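PDB 2YZD: uricase from Arthrobacter globiformis, which catalyses the oxidation of uric acid by molecular oxygen to 5-hydroxyisourate, which is then processed further to (S)-allantoin. Local coordinates for residues A[179-184]-A[250-255]; A[106-111]-A[137-142]; A[244-249]-A[276-281]. All coordinates share one frame; numbering follows the deposited sequence.

Interaction 1. Residues A[179-184]-A[250-255]; sequences DRILAT and KHHFLV. With AZA (8-azaxanthine), chain I.
Lys250 N gives Ala183 O a direct backbone hydrogen bond of 2.8 Å, but from here toward Ile181 and His252 the two chains draw apart, to 6.5 Å between their CA atoms, and water fills in for the missing bonds. One water accepts from Ile181 N and donates to His252 O. A second reverses the roles, accepting from His252 N and donating to Ile181 O, and a third joins Ala183 N to Lys250 O. Strands 182-192 and 240-254 are antiparallel neighbours in the sheet of this uricase, and the contact lies where their pairing frays beside the urate site. Ile181 lies over one face of the His252 imidazole, Ile181 CG2 3.9 Å from His252 CG, while Ala183 CB comes obliquely to His252 CE1 at 3.7 Å. The ring is kept from turning by its own segment: His252 ND1 donates to Lys250 O at 2.8 Å, with the acceptor almost exactly in the ring plane. Lys250 bends at chi3 (-62°), bringing its ammonium near Thr184 O, though the position of NZ is less certain; it also forms a salt bridge with Asp185 OD1. Arg180, extended from CG to NE, reaches into the urate site, and its NH2 donates nearly straight (171°) to O2 of 8-azaxanthine at 3.0 Å. Arg180 NE is bonded to Ser161 OG, and Thr67 of a third subunit meets the ligand through its backbone N.

Interaction 2. Residues A[106-111]-A[137-142]; sequences GRWAAQ and LEISGS
Arg107 and Glu138 form a salt bridge on one face of the antiparallel pair, Arg107 NH1 donating to Glu138 OE1 at 3.1 Å. The oxygen lies in the guanidinium plane, whereas the carboxylate is turned 68° from that plane, so the two groups meet through one N-H and one oxygen, not as a bidentate pair. Both chains leave with CG anti to the backbone N (chi1 -175° and -170°), rising from a non-hydrogen-bonded pair whose CA atoms are 4.5 Å apart. Arg49 binds Glu138 OE2, and Arg107 NH1 also donates to Ile294 O, which ties both charges into their surroundings. Hydrogen-bonded pairs flank this one: Leu137 N reaches Trp108 O at 2.7 Å, nearly linearly, and Gly106 exchanges two longer bonds with Ile139. On the other face the six-membered part of the Trp108 indole lies over Gly106. Trp108 CE3 packs on Leu137 CD2 at 4.1 Å and Trp108 CZ3 on Ile139 CG1 at 4.0 Å. Helix 85-99 covers the side of the sheet that carries the indole, Leu89 and Thr97 touching Trp108 and Leu90 touching Leu137, while strands 38-50 and 143-157 continue the sheet beyond strands 103-117 and 131-140.

Interaction 3. Residues A[244-249]-A[276-281]; sequences KMSLPN and YGLIEA. With AZA (8-azaxanthine), chain I.
Ser246 OG donates to Glu280 OE1 at 2.7 Å, a bond across a non-hydrogen-bonded pair of the antiparallel strands 244-249 and 276-281. The hydroxyl meets the carboxylate on its anti side, 33° out of plane. Ser246 OG stands anti to the backbone N (chi1 -169°), which turns it toward the neighbouring strand, and Leu278 CD1 packs against it at 3.7 Å. Glu280 OE2 is taken up by Gln19 of the third subunit. Further along this face Pro248 CB rests obliquely against the Tyr276 ring, 3.8 Å from Tyr276 CD2, and the phenol OH is hydrogen-bonded to Glu24 of that same subunit. Beneath these side chains the main chains pair regularly: Met245 and Ala281 exchange two bonds, as do Leu247 and Ile279. At the end nearest the ligand, Asn249 N still donates to Gly277 O at 2.7 Å, but the return bond from Gly277 N is weak. On the opposite face, Asn249 ND2 lies 3.5 Å from N3 of 8-azaxanthine. Strand 276-285 pairs with a strand of the third subunit, so the sheet runs on across the interface. The Ser246, Glu280 and Tyr276 face thus adds polar bonds to that subunit among apolar contacts, whereas the Leu247 and Ile279 face is mainly apolar and packs on Met226 of helix 222-236, its Asn249 amide beside the ligand consistent with a role in urate binding.

All three contacts belong to one antiparallel sheet. Interactions 1 and 3 share strand 240-254 and touch each other, for instance Thr184 OG1 to Pro248 O at 2.7 Å; both reach the same 8-azaxanthine. Interaction 2 lies on the opposite side of the chain's centre, its own centre about 38 Å from that of interaction 1 and 26 Å from that of interaction 3. It is buried within the subunit, with no other chain touching its segments, and combines an internal salt bridge with aromatic and aliphatic packing. Interaction 1, though also buried, relies on waters where its strands part, while interaction 3, only partly buried, keeps direct pairing and adds polar bonds to another subunit.

Interaction 1. Residues A[179-184]-A[250-255]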
loop_
_atom_site.group_PDB
_atom_site.type_symbol
_atom_site.label_atom_id
_atom_site.label_comp_id
_atom_site.label_asym_id
_atom_site.label_seq_id
_atom_site.Cartn_x
_atom_site.Cartn_y
_atom_site.Cartn_z
ATOM N N ASP A 179 -33.679 0.851 -4.249
ATOM C CA ASP A 179 -32.851 -0.098 -4.983
ATOM C C ASP A 179 -31.478 0.491 -5.257
ATOM O O ASP A 179 -31.330 1.419 -6.049
ATOM C CB ASP A 179 -33.520 -0.512 -6.306
ATOM C CG ASP A 179 -32.822 -1.708 -6.970
ATOM O OD1 ASP A 179 -31.838 -2.224 -6.399
ATOM O OD2 ASP A 179 -33.260 -2.138 -8.061
ATOM N N ARG A 180 -30.471 -0.059 -4.589
ATOM C CA ARG A 180 -29.100 0.401 -4.752
ATOM C C ARG A 180 -28.163 -0.784 -4.501
ATOM O O ARG A 180 -28.596 -1.851 -4.059
ATOM C CB ARG A 180 -28.791 1.499 -3.726
ATOM C CG ARG A 180 -28.794 0.970 -2.295
ATOM C CD ARG A 180 -28.361 1.980 -1.231
ATOM N NE ARG A 180 -28.291 1.324 0.076
ATOM C CZ ARG A 180 -27.824 1.881 1.190
ATOM N NH1 ARG A 180 -27.371 3.138 1.190
ATOM N NH2 ARG A 180 -27.810 1.172 2.315
ATOM N N ILE A 181 -26.880 -0.586 -4.782
ATOM C CA ILE A 181 -25.880 -1.611 -4.524
ATOM C C ILE A 181 -25.385 -1.411 -3.091
ATOM O O ILE A 181 -25.213 -0.281 -2.635
ATOM C CB ILE A 181 -24.670 -1.487 -5.487
ATOM C CG1 ILE A 181 -24.985 -2.174 -6.822
ATOM C CG2 ILE A 181 -23.424 -2.085 -4.852
ATOM C CD1 ILE A 181 -23.850 -2.105 -7.825
ATOM N N LEU A 182 -25.183 -2.509 -2.377
ATOM C CA LEU A 182 -24.671 -2.455 -1.014
ATOM C C LEU A 182 -23.378 -3.252 -1.033
ATOM O O LEU A 182 -23.398 -4.474 -1.210
ATOM C CB LEU A 182 -25.657 -3.093 -0.034
ATOM C CG LEU A 182 -25.192 -3.084 1.425
ATOM C CD1 LEU A 182 -25.017 -1.633 1.878
ATOM C CD2 LEU A 182 -26.207 -3.810 2.309
ATOM N N ALA A 183 -22.254 -2.560 -0.873
ATOM C CA ALA A 183 -20.947 -3.207 -0.894
ATOM C C ALA A 183 -20.123 -2.828 0.338
ATOM O O ALA A 183 -20.117 -1.671 0.761
ATOM C CB ALA A 183 -20.204 -2.824 -2.178
ATOM N N THR A 184 -19.432 -3.807 0.913
ATOM C CA THR A 184 -18.620 -3.568 2.103
ATOM C C THR A 184 -17.483 -4.572 2.226
ATOM O O THR A 184 -17.428 -5.548 1.482
ATOM C CB THR A 184 -19.472 -3.668 3.384
ATOM O OG1 THR A 184 -18.688 -3.263 4.511
ATOM C CG2 THR A 184 -19.954 -5.104 3.597
ATOM N N LYS A 250 -19.063 0.939 0.741
ATOM C CA LYS A 250 -18.317 1.278 -0.472
ATOM C C LYS A 250 -19.246 1.706 -1.589
ATOM O O LYS A 250 -19.823 0.887 -2.312
ATOM C CB LYS A 250 -17.452 0.097 -0.896
ATOM C CG LYS A 250 -16.354 -0.186 0.115
ATOM C CD LYS A 250 -15.609 -1.469 -0.191
ATOM C CE LYS A 250 -16.560 -2.642 -0.129
ATOM N NZ LYS A 250 -15.853 -3.945 -0.177
ATOM N N HIS A 251 -19.364 3.016 -1.720
ATOM C CA HIS A 251 -20.248 3.630 -2.680
ATOM C C HIS A 251 -20.031 3.310 -4.147
ATOM O O HIS A 251 -18.941 3.460 -4.698
ATOM C CB HIS A 251 -20.255 5.143 -2.447
ATOM C CG HIS A 251 -20.627 5.522 -1.044
ATOM N ND1 HIS A 251 -19.936 6.469 -0.317
ATOM C CD2 HIS A 251 -21.588 5.042 -0.217
ATOM C CE1 HIS A 251 -20.450 6.550 0.898
ATOM N NE2 HIS A 251 -21.454 5.695 0.985
ATOM N N HIS A 252 -21.107 2.833 -4.754
ATOM C CA HIS A 252 -21.149 2.509 -6.165
ATOM C C HIS A 252 -22.242 3.433 -6.654
ATOM O O HIS A 252 -23.426 3.185 -6.432
ATOM C CB HIS A 252 -21.541 1.046 -6.380
ATOM C CG HIS A 252 -20.417 0.087 -6.154
ATOM N ND1 HIS A 252 -19.764 -0.024 -4.946
ATOM C CD2 HIS A 252 -19.802 -0.782 -6.994
ATOM C CE1 HIS A 252 -18.795 -0.917 -5.050
ATOM N NE2 HIS A 252 -18.798 -1.393 -6.283
ATOM N N PHE A 253 -21.837 4.525 -7.287
ATOM C CA PHE A 253 -22.787 5.503 -7.780
ATOM C C PHE A 253 -23.354 5.144 -9.142
ATOM O O PHE A 253 -22.623 4.810 -10.078
ATOM C CB PHE A 253 -22.123 6.883 -7.823
ATOM C CG PHE A 253 -21.729 7.406 -6.463
ATOM C CD1 PHE A 253 -22.689 7.918 -5.593
ATOM C CD2 PHE A 253 -20.405 7.351 -6.039
ATOM C CE1 PHE A 253 -22.337 8.369 -4.312
ATOM C CE2 PHE A 253 -20.041 7.798 -4.765
ATOM C CZ PHE A 253 -21.013 8.308 -3.900
ATOM N N LEU A 254 -24.674 5.192 -9.241
ATOM C CA LEU A 254 -25.347 4.904 -10.495
ATOM C C LEU A 254 -25.016 6.093 -11.397
ATOM O O LEU A 254 -25.482 7.207 -11.167
ATOM C CB LEU A 254 -26.855 4.800 -10.258
ATOM C CG LEU A 254 -27.755 4.362 -11.412
ATOM C CD1 LEU A 254 -27.340 2.988 -11.928
ATOM C CD2 LEU A 254 -29.195 4.328 -10.913
ATOM N N VAL A 255 -24.186 5.860 -12.407
ATOM C CA VAL A 255 -23.793 6.933 -13.311
ATOM C C VAL A 255 -24.989 7.558 -14.015
ATOM O O VAL A 255 -25.889 6.850 -14.478
ATOM C CB VAL A 255 -22.807 6.428 -14.375
ATOM C CG1 VAL A 255 -22.328 7.588 -15.220
ATOM C CG2 VAL A 255 -21.624 5.739 -13.708
HETATM N N1 AZA I . -26.461 3.893 6.355
HETATM C C2 AZA I . -26.641 3.322 5.098
HETATM O O2 AZA I . -26.869 2.134 4.966
HETATM N N3 AZA I . -26.552 4.147 3.982
HETATM C C4 AZA I . -26.301 5.471 4.133
HETATM C C5 AZA I . -26.121 6.054 5.378
HETATM C C6 AZA I . -26.196 5.249 6.607
HETATM O O6 AZA I . -26.055 5.644 7.759
HETATM N N7 AZA I . -25.896 7.359 5.201
HETATM N N8 AZA I . -25.946 7.511 3.866
HETATM N N9 AZA I . -26.192 6.378 3.172
HETATM O O HOH W 1 -25.565 1.939 -5.359
HETATM O O HOH W 2 -23.432 1.596 -3.246
HETATM O O HOH W 3 -22.150 0.226 -1.033
#

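Interaction 2. Residues A[106-111]-A[137-142]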
loop_
_atom_site.group_PDB
_atom_site.type_symbol
_atom_site.label_atom_id
_atom_site.label_comp_id
_atom_site.label_asym_id
_atom_site.label_seq_id
_atom_site.Cartn_x
_atom_site.Cartn_y
_atom_site.Cartn_z
ATOM N N GLY A 106 0.316 -10.434 28.589
ATOM C CA GLY A 106 0.778 -10.029 27.279
ATOM C C GLY A 106 -0.306 -10.076 26.231
ATOM O O GLY A 106 -1.477 -10.294 26.534
ATOM N N ARG A 107 0.097 -9.853 24.988
ATOM C CA ARG A 107 -0.814 -9.866 23.860
ATOM C C ARG A 107 -0.126 -10.548 22.686
ATOM O O ARG A 107 0.917 -10.101 22.218
ATOM C CB ARG A 107 -1.201 -8.435 23.488
ATOM C CG ARG A 107 -2.234 -8.336 22.393
ATOM C CD ARG A 107 -2.478 -6.886 22.028
ATOM N NE ARG A 107 -3.338 -6.770 20.856
ATOM C CZ ARG A 107 -4.667 -6.791 20.882
ATOM N NH1 ARG A 107 -5.321 -6.917 22.033
ATOM N NH2 ARG A 107 -5.345 -6.705 19.742
ATOM N N TRP A 108 -0.706 -11.651 22.232
ATOM C CA TRP A 108 -0.173 -12.402 21.104
ATOM C C TRP A 108 -1.253 -12.420 20.035
ATOM O O TRP A 108 -2.413 -12.719 20.321
ATOM C CB TRP A 108 0.178 -13.820 21.539
ATOM C CG TRP A 108 1.267 -13.850 22.558
ATOM C CD1 TRP A 108 2.606 -13.964 22.324
ATOM C CD2 TRP A 108 1.121 -13.688 23.974
ATOM N NE1 TRP A 108 3.306 -13.882 23.505
ATOM C CE2 TRP A 108 2.418 -13.709 24.534
ATOM C CE3 TRP A 108 0.017 -13.521 24.825
ATOM C CZ2 TRP A 108 2.645 -13.570 25.908
ATOM C CZ3 TRP A 108 0.239 -13.382 26.189
ATOM C CH2 TRP A 108 1.547 -13.407 26.718
ATOM N N ALA A 109 -0.880 -12.073 18.809
ATOM C CA ALA A 109 -1.835 -12.037 17.712
ATOM C C ALA A 109 -1.268 -12.685 16.459
ATOM O O ALA A 109 -0.062 -12.901 16.344
ATOM C CB ALA A 109 -2.236 -10.598 17.420
ATOM N N ALA A 110 -2.149 -12.994 15.518
ATOM C CA ALA A 110 -1.731 -13.622 14.283
ATOM C C ALA A 110 -2.750 -13.450 13.176
ATOM O O ALA A 110 -3.950 -13.299 13.423
ATOM C CB ALA A 110 -1.487 -15.107 14.509
ATOM N N GLN A 111 -2.238 -13.437 11.951
ATOM C CA GLN A 111 -3.060 -13.373 10.760
ATOM C C GLN A 111 -2.766 -14.737 10.149
ATOM O O GLN A 111 -1.614 -15.158 10.105
ATOM C CB GLN A 111 -2.589 -12.278 9.803
ATOM C CG GLN A 111 -2.810 -10.858 10.288
ATOM C CD GLN A 111 -2.269 -9.830 9.309
ATOM O OE1 GLN A 111 -3.006 -8.976 8.823
ATOM N NE2 GLN A 111 -0.978 -9.914 9.015
ATOM N N LEU A 137 -4.792 -13.191 21.455
ATOM C CA LEU A 137 -4.838 -13.720 22.805
ATOM C C LEU A 137 -4.282 -12.676 23.745
ATOM O O LEU A 137 -3.256 -12.063 23.467
ATOM C CB LEU A 137 -3.986 -14.986 22.926
ATOM C CG LEU A 137 -3.696 -15.450 24.361
ATOM C CD1 LEU A 137 -4.986 -15.896 25.042
ATOM C CD2 LEU A 137 -2.696 -16.586 24.338
ATOM N N GLU A 138 -4.973 -12.455 24.850
ATOM C CA GLU A 138 -4.494 -11.514 25.836
ATOM C C GLU A 138 -4.596 -12.215 27.177
ATOM O O GLU A 138 -5.677 -12.661 27.580
ATOM C CB GLU A 138 -5.321 -10.223 25.826
ATOM C CG GLU A 138 -4.695 -9.121 26.673
ATOM C CD GLU A 138 -5.165 -7.715 26.301
ATOM O OE1 GLU A 138 -4.984 -7.299 25.132
ATOM O OE2 GLU A 138 -5.706 -7.019 27.190
ATOM N N ILE A 139 -3.462 -12.355 27.850
ATOM C CA ILE A 139 -3.450 -13.001 29.149
ATOM C C ILE A 139 -3.265 -11.945 30.221
ATOM O O ILE A 139 -2.373 -11.094 30.134
ATOM C CB ILE A 139 -2.311 -14.039 29.275
ATOM C CG1 ILE A 139 -2.557 -15.208 28.319
ATOM C CG2 ILE A 139 -2.231 -14.555 30.712
ATOM C CD1 ILE A 139 -1.523 -16.328 28.440
ATOM N N SER A 140 -4.134 -11.992 31.221
ATOM C CA SER A 140 -4.070 -11.062 32.331
ATOM C C SER A 140 -4.161 -11.928 33.576
ATOM O O SER A 140 -5.255 -12.250 34.044
ATOM C CB SER A 140 -5.239 -10.085 32.277
ATOM O OG SER A 140 -5.003 -8.995 33.151
ATOM N N GLY A 141 -3.004 -12.318 34.097
ATOM C CA GLY A 141 -2.987 -13.175 35.265
ATOM C C GLY A 141 -3.368 -14.585 34.854
ATOM O O GLY A 141 -2.669 -15.218 34.059
ATOM N N SER A 142 -4.482 -15.088 35.373
ATOM C CA SER A 142 -4.905 -16.438 35.016
ATOM C C SER A 142 -5.933 -16.393 33.899
ATOM O O SER A 142 -6.288 -17.429 33.335
ATOM C CB SER A 142 -5.497 -17.158 36.230
ATOM O OG SER A 142 -6.743 -16.597 36.594
#

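Interaction 3. Residues A[244-249]-A[276-281]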
loop_
_atom_site.group_PDB
_atom_site.type_symbol
_atom_site.label_atom_id
_atom_site.label_comp_id
_atom_site.label_asym_id
_atom_site.label_seq_id
_atom_site.Cartn_x
_atom_site.Cartn_y
_atom_site.Cartn_z
ATOM N N LYS A 244 -17.940 -7.745 17.253
ATOM C CA LYS A 244 -17.802 -6.368 16.817
ATOM C C LYS A 244 -17.570 -6.384 15.314
ATOM O O LYS A 244 -16.929 -7.296 14.790
ATOM C CB LYS A 244 -16.631 -5.687 17.529
ATOM C CG LYS A 244 -16.867 -5.518 19.017
ATOM C CD LYS A 244 -15.950 -4.489 19.654
ATOM C CE LYS A 244 -16.509 -4.077 21.023
ATOM N NZ LYS A 244 -15.685 -3.044 21.697
ATOM N N MET A 245 -18.125 -5.392 14.625
ATOM C CA MET A 245 -17.980 -5.271 13.183
ATOM C C MET A 245 -17.745 -3.827 12.758
ATOM O O MET A 245 -18.307 -2.894 13.333
ATOM C CB MET A 245 -19.221 -5.808 12.467
ATOM C CG MET A 245 -19.315 -7.320 12.457
ATOM S SD MET A 245 -20.790 -7.915 11.630
ATOM C CE MET A 245 -21.823 -8.253 12.998
ATOM N N SER A 246 -16.902 -3.666 11.745
ATOM C CA SER A 246 -16.564 -2.362 11.190
ATOM C C SER A 246 -16.819 -2.532 9.693
ATOM O O SER A 246 -16.004 -3.114 8.969
ATOM C CB SER A 246 -15.093 -2.039 11.464
ATOM O OG SER A 246 -14.806 -0.685 11.161
ATOM N N LEU A 247 -17.958 -2.026 9.236
ATOM C CA LEU A 247 -18.346 -2.185 7.846
ATOM C C LEU A 247 -18.367 -0.911 7.020
ATOM O O LEU A 247 -19.197 -0.032 7.245
ATOM C CB LEU A 247 -19.733 -2.845 7.782
ATOM C CG LEU A 247 -19.881 -4.138 8.589
ATOM C CD1 LEU A 247 -21.304 -4.642 8.495
ATOM C CD2 LEU A 247 -18.899 -5.187 8.054
ATOM N N PRO A 248 -17.443 -0.787 6.057
ATOM C CA PRO A 248 -17.436 0.419 5.224
ATOM C C PRO A 248 -18.503 0.295 4.133
ATOM O O PRO A 248 -18.679 -0.773 3.550
ATOM C CB PRO A 248 -16.022 0.429 4.643
ATOM C CG PRO A 248 -15.716 -1.042 4.512
ATOM C CD PRO A 248 -16.230 -1.595 5.831
ATOM N N ASN A 249 -19.233 1.374 3.881
ATOM C CA ASN A 249 -20.249 1.381 2.833
ATOM C C ASN A 249 -19.509 1.873 1.579
ATOM O O ASN A 249 -19.328 3.077 1.396
ATOM C CB ASN A 249 -21.381 2.351 3.196
ATOM C CG ASN A 249 -22.621 2.173 2.316
ATOM O OD1 ASN A 249 -22.670 1.300 1.450
ATOM N ND2 ASN A 249 -23.629 3.004 2.545
ATOM N N TYR A 276 -16.102 7.275 2.316
ATOM C CA TYR A 276 -16.994 6.125 2.417
ATOM C C TYR A 276 -17.688 6.094 3.776
ATOM O O TYR A 276 -17.169 6.611 4.772
ATOM C CB TYR A 276 -16.217 4.814 2.216
ATOM C CG TYR A 276 -14.965 4.677 3.063
ATOM C CD1 TYR A 276 -13.736 5.175 2.613
ATOM C CD2 TYR A 276 -15.011 4.082 4.328
ATOM C CE1 TYR A 276 -12.581 5.091 3.399
ATOM C CE2 TYR A 276 -13.858 3.990 5.129
ATOM C CZ TYR A 276 -12.649 4.498 4.653
ATOM O OH TYR A 276 -11.509 4.412 5.430
ATOM N N GLY A 277 -18.871 5.498 3.814
ATOM C CA GLY A 277 -19.567 5.397 5.075
ATOM C C GLY A 277 -18.831 4.354 5.888
ATOM O O GLY A 277 -18.223 3.448 5.325
ATOM N N LEU A 278 -18.837 4.510 7.204
ATOM C CA LEU A 278 -18.212 3.547 8.099
ATOM C C LEU A 278 -19.226 3.279 9.206
ATOM O O LEU A 278 -19.430 4.109 10.100
ATOM C CB LEU A 278 -16.914 4.092 8.689
ATOM C CG LEU A 278 -16.116 3.060 9.494
ATOM C CD1 LEU A 278 -15.922 1.773 8.685
ATOM C CD2 LEU A 278 -14.773 3.651 9.873
ATOM N N ILE A 279 -19.875 2.123 9.114
ATOM C CA ILE A 279 -20.900 1.704 10.065
ATOM C C ILE A 279 -20.330 0.596 10.944
ATOM O O ILE A 279 -20.030 -0.502 10.465
ATOM C CB ILE A 279 -22.163 1.201 9.307
ATOM C CG1 ILE A 279 -22.887 2.380 8.645
ATOM C CG2 ILE A 279 -23.118 0.498 10.260
ATOM C CD1 ILE A 279 -22.107 3.088 7.565
ATOM N N GLU A 280 -20.175 0.891 12.231
ATOM C CA GLU A 280 -19.604 -0.061 13.173
ATOM C C GLU A 280 -20.533 -0.284 14.360
ATOM O O GLU A 280 -21.261 0.620 14.769
ATOM C CB GLU A 280 -18.257 0.464 13.676
ATOM C CG GLU A 280 -17.503 1.307 12.655
ATOM C CD GLU A 280 -16.178 1.823 13.182
ATOM O OE1 GLU A 280 -15.203 1.041 13.212
ATOM O OE2 GLU A 280 -16.110 3.008 13.575
ATOM N N ALA A 281 -20.505 -1.493 14.912
ATOM C CA ALA A 281 -21.350 -1.815 16.056
ATOM C C ALA A 281 -20.952 -3.114 16.740
ATOM O O ALA A 281 -20.259 -3.960 16.158
ATOM C CB ALA A 281 -22.817 -1.890 15.624
HETATM N N1 AZA I . -26.461 3.893 6.355
HETATM C C2 AZA I . -26.641 3.322 5.098
HETATM O O2 AZA I . -26.869 2.134 4.966
HETATM N N3 AZA I . -26.552 4.147 3.982
HETATM C C4 AZA I . -26.301 5.471 4.133
HETATM C C5 AZA I . -26.121 6.054 5.378
HETATM C C6 AZA I . -26.196 5.249 6.607
HETATM O O6 AZA I . -26.055 5.644 7.759
HETATM N N7 AZA I . -25.896 7.359 5.201
HETATM N N8 AZA I . -25.946 7.511 3.866
HETATM N N9 AZA I . -26.192 6.378 3.172
#